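Local coordinates for protein DNA-binding transcriptional repressor YiaJ (Escherichia coli, PDB 1YSQ) that represses transcription of the yiaKLMNOPQRS operon, which may serve the use of 2,3-diketo-L-gulonate, the chain here being its C-terminal IclR-type effector domain, at residues A[63-68]-A[98-103]; A[70-75]-A[118-123]; A[83-86]-A[92-95]. One frame throughout, in Å; residues are numbered along the deposited sequence.

Interaction 1 of 3, residues A[63-68]-A[98-103]. With PO4 (phosphate ion), chain B.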
loop_
_atom_site.group_PDB
_atom_site.type_symbol
_atom_site.label_atom_id
_atom_site.label_comp_id
_atom_site.label_asym_id
_atom_site.label_seq_id
_atom_site.Cartn_x
_atom_site.Cartn_y
_atom_site.Cartn_z
ATOM N N PRO A 63 -7.738 7.235 -2.669
ATOM C CA PRO A 63 -8.813 7.007 -1.667
ATOM C C PRO A 63 -8.563 5.738 -0.841
ATOM O O PRO A 63 -8.035 4.748 -1.364
ATOM C CB PRO A 63 -10.084 6.815 -2.509
ATOM C CG PRO A 63 -9.756 7.384 -3.861
ATOM C CD PRO A 63 -8.266 7.145 -4.046
ATOM N N LEU A 64 -8.912 5.772 0.436
ATOM C CA LEU A 64 -8.611 4.641 1.323
ATOM C C LEU A 64 -9.237 3.316 0.876
ATOM O O LEU A 64 -8.600 2.267 0.998
ATOM C CB LEU A 64 -9.029 4.947 2.767
ATOM C CG LEU A 64 -8.324 6.134 3.472
ATOM C CD1 LEU A 64 -8.803 6.233 4.916
ATOM C CD2 LEU A 64 -6.813 6.069 3.415
ATOM N N TYR A 65 -10.471 3.370 0.361
ATOM C CA TYR A 65 -11.272 2.155 0.143
ATOM C C TYR A 65 -10.790 1.277 -1.022
ATOM O O TYR A 65 -11.103 0.093 -1.064
ATOM C CB TYR A 65 -12.761 2.503 -0.043
ATOM C CG TYR A 65 -13.102 2.927 -1.455
ATOM C CD1 TYR A 65 -13.704 2.033 -2.352
ATOM C CD2 TYR A 65 -12.801 4.217 -1.901
ATOM C CE1 TYR A 65 -13.991 2.406 -3.670
ATOM C CE2 TYR A 65 -13.092 4.616 -3.208
ATOM C CZ TYR A 65 -13.682 3.698 -4.089
ATOM O OH TYR A 65 -13.984 4.099 -5.375
ATOM N N CYS A 66 -10.048 1.865 -1.968
ATOM C CA CYS A 66 -9.624 1.147 -3.183
ATOM C C CYS A 66 -8.092 1.067 -3.320
ATOM O O CYS A 66 -7.582 0.603 -4.331
ATOM C CB CYS A 66 -10.269 1.780 -4.443
ATOM S SG CYS A 66 -9.884 3.535 -4.628
ATOM N N SER A 67 -7.379 1.517 -2.286
ATOM C CA SER A 67 -5.916 1.502 -2.229
ATOM C C SER A 67 -5.502 0.433 -1.233
ATOM O O SER A 67 -5.976 0.436 -0.090
ATOM C CB SER A 67 -5.387 2.871 -1.778
ATOM O OG SER A 67 -4.033 2.838 -1.346
ATOM N N ALA A 68 -4.611 -0.470 -1.644
ATOM C CA ALA A 68 -4.099 -1.486 -0.706
ATOM C C ALA A 68 -3.447 -0.843 0.531
ATOM O O ALA A 68 -3.718 -1.245 1.674
ATOM C CB ALA A 68 -3.134 -2.457 -1.407
ATOM N N ARG A 98 -15.536 -4.842 -10.944
ATOM C CA ARG A 98 -16.414 -5.801 -10.284
ATOM C C ARG A 98 -15.865 -6.274 -8.920
ATOM O O ARG A 98 -16.586 -6.892 -8.137
ATOM C CB ARG A 98 -16.638 -7.006 -11.205
ATOM C CG ARG A 98 -15.367 -7.786 -11.517
ATOM C CD ARG A 98 -15.583 -9.028 -12.372
ATOM N NE ARG A 98 -14.320 -9.709 -12.671
ATOM C CZ ARG A 98 -13.774 -9.800 -13.891
ATOM N NH1 ARG A 98 -14.372 -9.255 -14.949
ATOM N NH2 ARG A 98 -12.618 -10.440 -14.061
ATOM N N ASN A 99 -14.590 -5.986 -8.654
ATOM C CA ASN A 99 -13.910 -6.431 -7.436
ATOM C C ASN A 99 -13.776 -5.369 -6.352
ATOM O O ASN A 99 -13.438 -5.700 -5.218
ATOM C CB ASN A 99 -12.512 -6.967 -7.767
ATOM C CG ASN A 99 -12.550 -8.052 -8.827
ATOM O OD1 ASN A 99 -13.240 -9.062 -8.660
ATOM N ND2 ASN A 99 -11.821 -7.848 -9.926
ATOM N N THR A 100 -14.046 -4.114 -6.699
ATOM C CA THR A 100 -13.916 -3.006 -5.750
ATOM C C THR A 100 -14.808 -3.262 -4.548
ATOM O O THR A 100 -15.945 -3.719 -4.708
ATOM C CB THR A 100 -14.316 -1.684 -6.409
ATOM O OG1 THR A 100 -13.621 -1.548 -7.654
ATOM C CG2 THR A 100 -13.840 -0.489 -5.556
ATOM N N ILE A 101 -14.294 -2.962 -3.352
ATOM C CA ILE A 101 -15.043 -3.191 -2.137
ATOM C C ILE A 101 -15.864 -1.939 -1.851
ATOM O O ILE A 101 -15.316 -0.909 -1.433
ATOM C CB ILE A 101 -14.105 -3.550 -0.954
ATOM C CG1 ILE A 101 -13.235 -4.775 -1.296
ATOM C CG2 ILE A 101 -14.926 -3.817 0.308
ATOM C CD1 ILE A 101 -12.054 -4.982 -0.347
ATOM N N THR A 102 -17.172 -2.031 -2.096
ATOM C CA THR A 102 -18.083 -0.889 -1.948
ATOM C C THR A 102 -19.081 -1.011 -0.791
ATOM O O THR A 102 -19.747 -0.024 -0.449
ATOM C CB THR A 102 -18.860 -0.604 -3.259
ATOM O OG1 THR A 102 -19.592 -1.772 -3.655
ATOM C CG2 THR A 102 -17.901 -0.352 -4.419
ATOM N N GLU A 103 -19.178 -2.207 -0.205
ATOM C CA GLU A 103 -20.092 -2.487 0.897
ATOM C C GLU A 103 -19.341 -2.549 2.219
ATOM O O GLU A 103 -18.290 -3.200 2.326
ATOM C CB GLU A 103 -20.844 -3.810 0.668
ATOM C CG GLU A 103 -21.458 -3.956 -0.719
ATOM C CD GLU A 103 -22.034 -5.353 -0.971
ATOM O OE1 GLU A 103 -21.384 -6.378 -0.606
ATOM O OE2 GLU A 103 -23.150 -5.430 -1.543
HETATM P P PO4 B . -1.889 0.893 -3.613
HETATM O O1 PO4 B . -3.010 -0.035 -4.117
HETATM O O2 PO4 B . -1.688 0.789 -2.136
HETATM O O3 PO4 B . -0.579 0.634 -4.335
HETATM O O4 PO4 B . -2.348 2.304 -3.941
HETATM O O HOH W 1 -11.611 -1.827 -3.095
#

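Interaction 2 of 3, residues A[70-75]-A[118-123]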
loop_
_atom_site.group_PDB
_atom_site.type_symbol
_atom_site.label_atom_id
_atom_site.label_comp_id
_atom_site.label_asym_id
_atom_site.label_seq_id
_atom_site.Cartn_x
_atom_site.Cartn_y
_atom_site.Cartn_z
ATOM N N GLY A 70 -4.076 2.227 1.559
ATOM C CA GLY A 70 -5.199 2.876 2.238
ATOM C C GLY A 70 -5.981 1.910 3.129
ATOM O O GLY A 70 -6.379 2.263 4.240
ATOM N N LYS A 71 -6.183 0.678 2.652
ATOM C CA LYS A 71 -6.869 -0.337 3.454
ATOM C C LYS A 71 -6.054 -0.707 4.695
ATOM O O LYS A 71 -6.615 -0.913 5.780
ATOM C CB LYS A 71 -7.210 -1.568 2.608
ATOM C CG LYS A 71 -8.327 -1.282 1.596
ATOM C CD LYS A 71 -8.812 -2.570 0.890
ATOM C CE LYS A 71 -7.698 -3.163 0.019
ATOM N NZ LYS A 71 -8.129 -4.366 -0.755
ATOM N N ILE A 72 -4.730 -0.738 4.555
ATOM C CA ILE A 72 -3.850 -0.946 5.715
ATOM C C ILE A 72 -4.068 0.154 6.756
ATOM O O ILE A 72 -4.230 -0.130 7.937
ATOM C CB ILE A 72 -2.380 -1.010 5.254
ATOM C CG1 ILE A 72 -2.120 -2.356 4.584
ATOM C CG2 ILE A 72 -1.390 -0.785 6.426
ATOM C CD1 ILE A 72 -0.834 -2.394 3.813
ATOM N N TYR A 73 -4.098 1.413 6.313
ATOM C CA TYR A 73 -4.341 2.514 7.253
ATOM C C TYR A 73 -5.656 2.319 7.993
ATOM O O TYR A 73 -5.701 2.459 9.204
ATOM C CB TYR A 73 -4.334 3.863 6.529
ATOM C CG TYR A 73 -2.988 4.217 5.919
ATOM C CD1 TYR A 73 -1.806 4.033 6.638
ATOM C CD2 TYR A 73 -2.904 4.759 4.629
ATOM C CE1 TYR A 73 -0.553 4.374 6.089
ATOM C CE2 TYR A 73 -1.650 5.094 4.062
ATOM C CZ TYR A 73 -0.488 4.903 4.800
ATOM O OH TYR A 73 0.734 5.248 4.259
ATOM N N MET A 74 -6.728 1.983 7.273
ATOM C CA MET A 74 -8.014 1.736 7.958
ATOM C C MET A 74 -7.969 0.501 8.879
ATOM O O MET A 74 -8.555 0.518 9.971
ATOM C CB MET A 74 -9.174 1.621 6.969
ATOM C CG MET A 74 -9.590 2.988 6.347
ATOM S SD MET A 74 -11.218 3.055 5.492
ATOM C CE MET A 74 -10.979 1.874 4.371
ATOM N N ALA A 75 -7.276 -0.553 8.444
ATOM C CA ALA A 75 -7.211 -1.800 9.214
ATOM C C ALA A 75 -6.553 -1.600 10.571
ATOM O O ALA A 75 -6.900 -2.280 11.537
ATOM C CB ALA A 75 -6.482 -2.890 8.422
ATOM N N GLY A 118 -1.219 -8.318 8.825
ATOM C CA GLY A 118 -0.279 -7.230 8.575
ATOM C C GLY A 118 0.066 -7.027 7.098
ATOM O O GLY A 118 1.154 -6.540 6.762
ATOM N N ALA A 119 -0.845 -7.428 6.218
ATOM C CA ALA A 119 -0.666 -7.270 4.762
ATOM C C ALA A 119 -1.992 -7.096 4.059
ATOM O O ALA A 119 -3.016 -7.624 4.505
ATOM C CB ALA A 119 0.086 -8.473 4.165
ATOM N N ALA A 120 -1.968 -6.377 2.938
ATOM C CA ALA A 120 -3.148 -6.168 2.128
ATOM C C ALA A 120 -2.841 -6.408 0.657
ATOM O O ALA A 120 -1.689 -6.335 0.232
ATOM C CB ALA A 120 -3.653 -4.740 2.311
ATOM N N MET A 121 -3.885 -6.660 -0.119
ATOM C CA MET A 121 -3.731 -6.714 -1.562
ATOM C C MET A 121 -4.730 -5.800 -2.222
ATOM O O MET A 121 -5.794 -5.502 -1.654
ATOM C CB MET A 121 -3.919 -8.155 -2.059
ATOM C CG MET A 121 -2.637 -8.999 -2.000
ATOM S SD MET A 121 -2.872 -10.606 -2.877
ATOM C CE MET A 121 -2.149 -10.345 -3.992
ATOM N N ASP A 122 -4.366 -5.318 -3.408
ATOM C CA ASP A 122 -5.346 -4.799 -4.327
ATOM C C ASP A 122 -5.557 -5.932 -5.322
ATOM O O ASP A 122 -4.675 -6.229 -6.126
ATOM C CB ASP A 122 -4.835 -3.530 -5.010
ATOM C CG ASP A 122 -5.667 -3.147 -6.231
ATOM O OD1 ASP A 122 -6.771 -3.728 -6.427
ATOM O OD2 ASP A 122 -5.273 -2.293 -7.057
ATOM N N ARG A 123 -6.713 -6.583 -5.228
ATOM C CA ARG A 123 -7.042 -7.726 -6.076
ATOM C C ARG A 123 -7.896 -7.229 -7.229
ATOM O O ARG A 123 -9.124 -7.452 -7.266
ATOM C CB ARG A 123 -7.780 -8.814 -5.270
ATOM C CG ARG A 123 -6.925 -9.457 -4.187
ATOM C CD ARG A 123 -7.663 -10.483 -3.288
ATOM N NE ARG A 123 -6.802 -10.873 -2.169
ATOM C CZ ARG A 123 -6.752 -10.241 -0.990
ATOM N NH1 ARG A 123 -7.536 -9.199 -0.744
ATOM N NH2 ARG A 123 -5.916 -10.657 -0.045
#

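Interaction 3 of 3, residues A[83-86]-A[92-95]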
loop_
_atom_site.group_PDB
_atom_site.type_symbol
_atom_site.label_atom_id
_atom_site.label_comp_id
_atom_site.label_asym_id
_atom_site.label_seq_id
_atom_site.Cartn_x
_atom_site.Cartn_y
_atom_site.Cartn_z
ATOM N N LYS A 83 -16.976 3.132 9.597
ATOM C CA LYS A 83 -18.400 3.474 9.580
ATOM C C LYS A 83 -18.645 4.929 9.152
ATOM O O LYS A 83 -19.418 5.164 8.223
ATOM C CB LYS A 83 -19.067 3.173 10.938
ATOM C CG LYS A 83 -20.586 3.331 10.898
ATOM C CD LYS A 83 -21.322 2.301 11.747
ATOM C CE LYS A 83 -22.671 2.852 12.221
ATOM N NZ LYS A 83 -22.655 3.165 13.684
ATOM N N SER A 84 -17.967 5.887 9.791
ATOM C CA SER A 84 -18.155 7.306 9.460
ATOM C C SER A 84 -17.632 7.620 8.058
ATOM O O SER A 84 -18.206 8.438 7.352
ATOM C CB SER A 84 -17.482 8.230 10.489
ATOM O OG SER A 84 -17.893 7.893 11.807
ATOM N N TYR A 85 -16.540 6.964 7.667
ATOM C CA TYR A 85 -15.992 7.095 6.320
ATOM C C TYR A 85 -17.039 6.691 5.287
ATOM O O TYR A 85 -17.270 7.419 4.329
ATOM C CB TYR A 85 -14.707 6.257 6.188
ATOM C CG TYR A 85 -14.072 6.251 4.809
ATOM C CD1 TYR A 85 -13.082 7.174 4.470
ATOM C CD2 TYR A 85 -14.439 5.295 3.856
ATOM C CE1 TYR A 85 -12.485 7.165 3.200
ATOM C CE2 TYR A 85 -13.860 5.281 2.585
ATOM C CZ TYR A 85 -12.882 6.202 2.266
ATOM O OH TYR A 85 -12.305 6.160 1.012
ATOM N N TRP A 86 -17.671 5.532 5.483
ATOM C CA TRP A 86 -18.721 5.070 4.565
ATOM C C TRP A 86 -19.896 6.053 4.516
ATOM O O TRP A 86 -20.452 6.317 3.448
ATOM C CB TRP A 86 -19.209 3.647 4.917
ATOM C CG TRP A 86 -18.979 2.686 3.789
ATOM C CD1 TRP A 86 -19.907 2.209 2.907
ATOM C CD2 TRP A 86 -17.726 2.111 3.400
ATOM N NE1 TRP A 86 -19.313 1.370 1.992
ATOM C CE2 TRP A 86 -17.972 1.285 2.274
ATOM C CE3 TRP A 86 -16.412 2.196 3.903
ATOM C CZ2 TRP A 86 -16.958 0.559 1.633
ATOM C CZ3 TRP A 86 -15.401 1.474 3.260
ATOM C CH2 TRP A 86 -15.681 0.669 2.141
ATOM N N GLU A 92 -18.075 9.173 -3.252
ATOM C CA GLU A 92 -16.721 8.823 -3.675
ATOM C C GLU A 92 -16.487 7.309 -3.758
ATOM O O GLU A 92 -15.655 6.860 -4.550
ATOM C CB GLU A 92 -15.696 9.481 -2.745
ATOM C CG GLU A 92 -15.807 11.003 -2.710
ATOM C CD GLU A 92 -16.567 11.538 -1.506
ATOM O OE1 GLU A 92 -17.772 11.229 -1.348
ATOM O OE2 GLU A 92 -15.949 12.285 -0.712
ATOM N N ILE A 93 -17.207 6.530 -2.945
ATOM C CA ILE A 93 -17.089 5.065 -2.990
ATOM C C ILE A 93 -17.867 4.500 -4.185
ATOM O O ILE A 93 -19.091 4.428 -4.176
ATOM C CB ILE A 93 -17.528 4.394 -1.652
ATOM C CG1 ILE A 93 -16.630 4.849 -0.485
ATOM C CG2 ILE A 93 -17.514 2.861 -1.781
ATOM C CD1 ILE A 93 -17.312 4.840 0.878
ATOM N N GLN A 94 -17.137 4.094 -5.212
ATOM C CA GLN A 94 -17.736 3.692 -6.481
ATOM C C GLN A 94 -17.124 2.388 -6.979
ATOM O O GLN A 94 -15.939 2.126 -6.731
ATOM C CB GLN A 94 -17.552 4.804 -7.530
ATOM C CG GLN A 94 -18.325 6.107 -7.229
ATOM C CD GLN A 94 -19.841 5.943 -7.309
ATOM O OE1 GLN A 94 -20.342 5.184 -8.133
ATOM N NE2 GLN A 94 -20.566 6.655 -6.451
ATOM N N PRO A 95 -17.917 1.580 -7.680
ATOM C CA PRO A 95 -17.442 0.289 -8.193
ATOM C C PRO A 95 -16.543 0.454 -9.405
ATOM O O PRO A 95 -17.014 0.341 -10.546
ATOM C CB PRO A 95 -18.738 -0.436 -8.573
ATOM C CG PRO A 95 -19.702 0.677 -8.927
ATOM C CD PRO A 95 -19.329 1.830 -8.034
#

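Interaction 1 of 3, residues A[63-68]-A[98-103]
Y65 and T100 meet where two loops of the IclR effector domain, a GAF-like fold, run past each other: 63-68 leads from strand 61-63 into helix 68-75, while the loop segment 98-103 leads into helix 104-117. The apolar part is small. The methyl CG2 of T100 lies 3.5 Å from CE1 of Y65, approaching the ring obliquely, and the same methyl also looks toward CB of C66. That CB in turn sits over the centre of one face of the Y65 ring, 3.8 Å above its plane. With chi1 at 83°, CG of Y65 is wedged between its own backbone N and carbonyl carbon, which swings the ring round toward the 98-103 loop.

The polar link between the segments runs through a water, which donates to Y65 O and accepts from I101 N. I101 O lies near the plane of the Y65 ring at its edge, 3.5 Å from CD1 of Y65, and this buried carbonyl has no hydrogen-bonding partner in the model. T100 OG1 turns the other way, to E125 O, while Y65 OH reaches Q94 O.

At the far end of 63-68, S67 is the N-cap of helix 68-75, its OG accepting from G70 N. A phosphate, probably from the crystallisation liquor, sits at this helix start, where M69 N and S149 OG also hold it; A68 N donates to its O1 at 3.0 Å.

Interaction 2 of 3, residues A[70-75]-A[118-123]
K71 meets M121 and I72 meets A120 where helix 68-75 leans against strand 120-123, an outermost strand, within this chain, of the antiparallel sheet in this GAF-like effector domain. The first pair makes the polar half of the contact and the second the apolar half.

The polar half is a single hydrogen bond. K71 NZ donates to M121 O at 2.7 Å, meeting the carbonyl almost head-on, with a C=O...N angle of 168°. The lysine reaches it with an otherwise extended chain that bends once, at chi3 (-66°), and CE of K71 follows NZ in to 3.4 Å from the same M121 O. E110 and E125 each form a salt bridge to NZ, so the ammonium joins a backbone oxygen and two carboxylates.

The apolar half is I72 on A120. CB of A120 faces the helix and touches CG1 of I72 at 3.6 Å, with CD1 of the isoleucine at 4.0 Å; I114 of helix 104-117 packs against both residues, and A134 and P136 of the next strand also meet I72. M121 is turned to the other side of the strand, where its CB lies over one face of the R123 guanidinium, 3.7 Å from that plane.

The strand thus meets the helix with a methyl from A120 and a carbonyl from M121. K71 is buried, and the two acids together with the carbonyl would be expected to compensate its charge, probably stabilising the protonated amine; the guanidinium nearby, with R123 NH1 4.9 Å from K71 NZ, would work mildly against that.

Interaction 3 of 3, residues A[83-86]-A[92-95]
I93 keeps CG1 anti to its carbonyl carbon (chi1 -62°) and extends through chi2 to CD1, so that this methyl leads the side chain toward Y85 and W86 on helix 79-88. On the helix, W86 has an unusual chi1 of -119°, away from the staggered positions, that swings its indole round to face the incoming methyl. In this IclR effector domain, a GAF-like fold, the polypeptide leaves helix 79-88, turns back within a few residues, and lays I93 against the side chains of the helix it has just left.

The W86 contact is a CH-pi interaction. CD1 of I93 sits over one face of the indole, 3.8 Å from the centroid of the five-membered ring and only 13° off its normal, and the two side chains cross at about a right angle. CG2 of I93, the other branch, is more peripheral, 4.2 Å from CZ2 of W86. An alanine at W86 would remove the aromatic face under I93 and would probably open a gap beside that methyl, with T102 O left without its indole donor.

The apolar contact with Y85 is looser and comes in obliquely, CE2 of Y85 to CD1 of I93 at 3.9 Å. The edge of the Y85 ring is directed at W86, with CE3 of the indole in its plane, so the two aromatic groups form adjoining walls round one methyl.

Neighbouring parts of the fold close round the site: L104 and M107 of helix 104-117 pack on the indole, Y65 and T102 touch I93, and H89 stacks on the Y85 ring. At the indole's polar edge, NE1 of W86 donates to the backbone oxygen of T102.

From the N terminus, the chain enters interaction 1 at 63-68, just after strand 61-63, then interaction 2 at 70-75 on helix 68-75. Interaction 3 opens on helix 79-88 and closes first, when 92-95 folds back. Interaction 1 closes next, at 98-103, enclosing interaction 3. Interaction 2 closes last, at 118-123, so interaction 3 is nested inside it as well, while interactions 1 and 2 cross, their segments alternating. Interaction 2 ties helix 68-75 to a sheet edge. Interactions 1 and 3, centres about 9 Å apart, fasten the 89-103 connection, the first to the 63-68 loop ahead of helix 68-75, the other to helix 79-88.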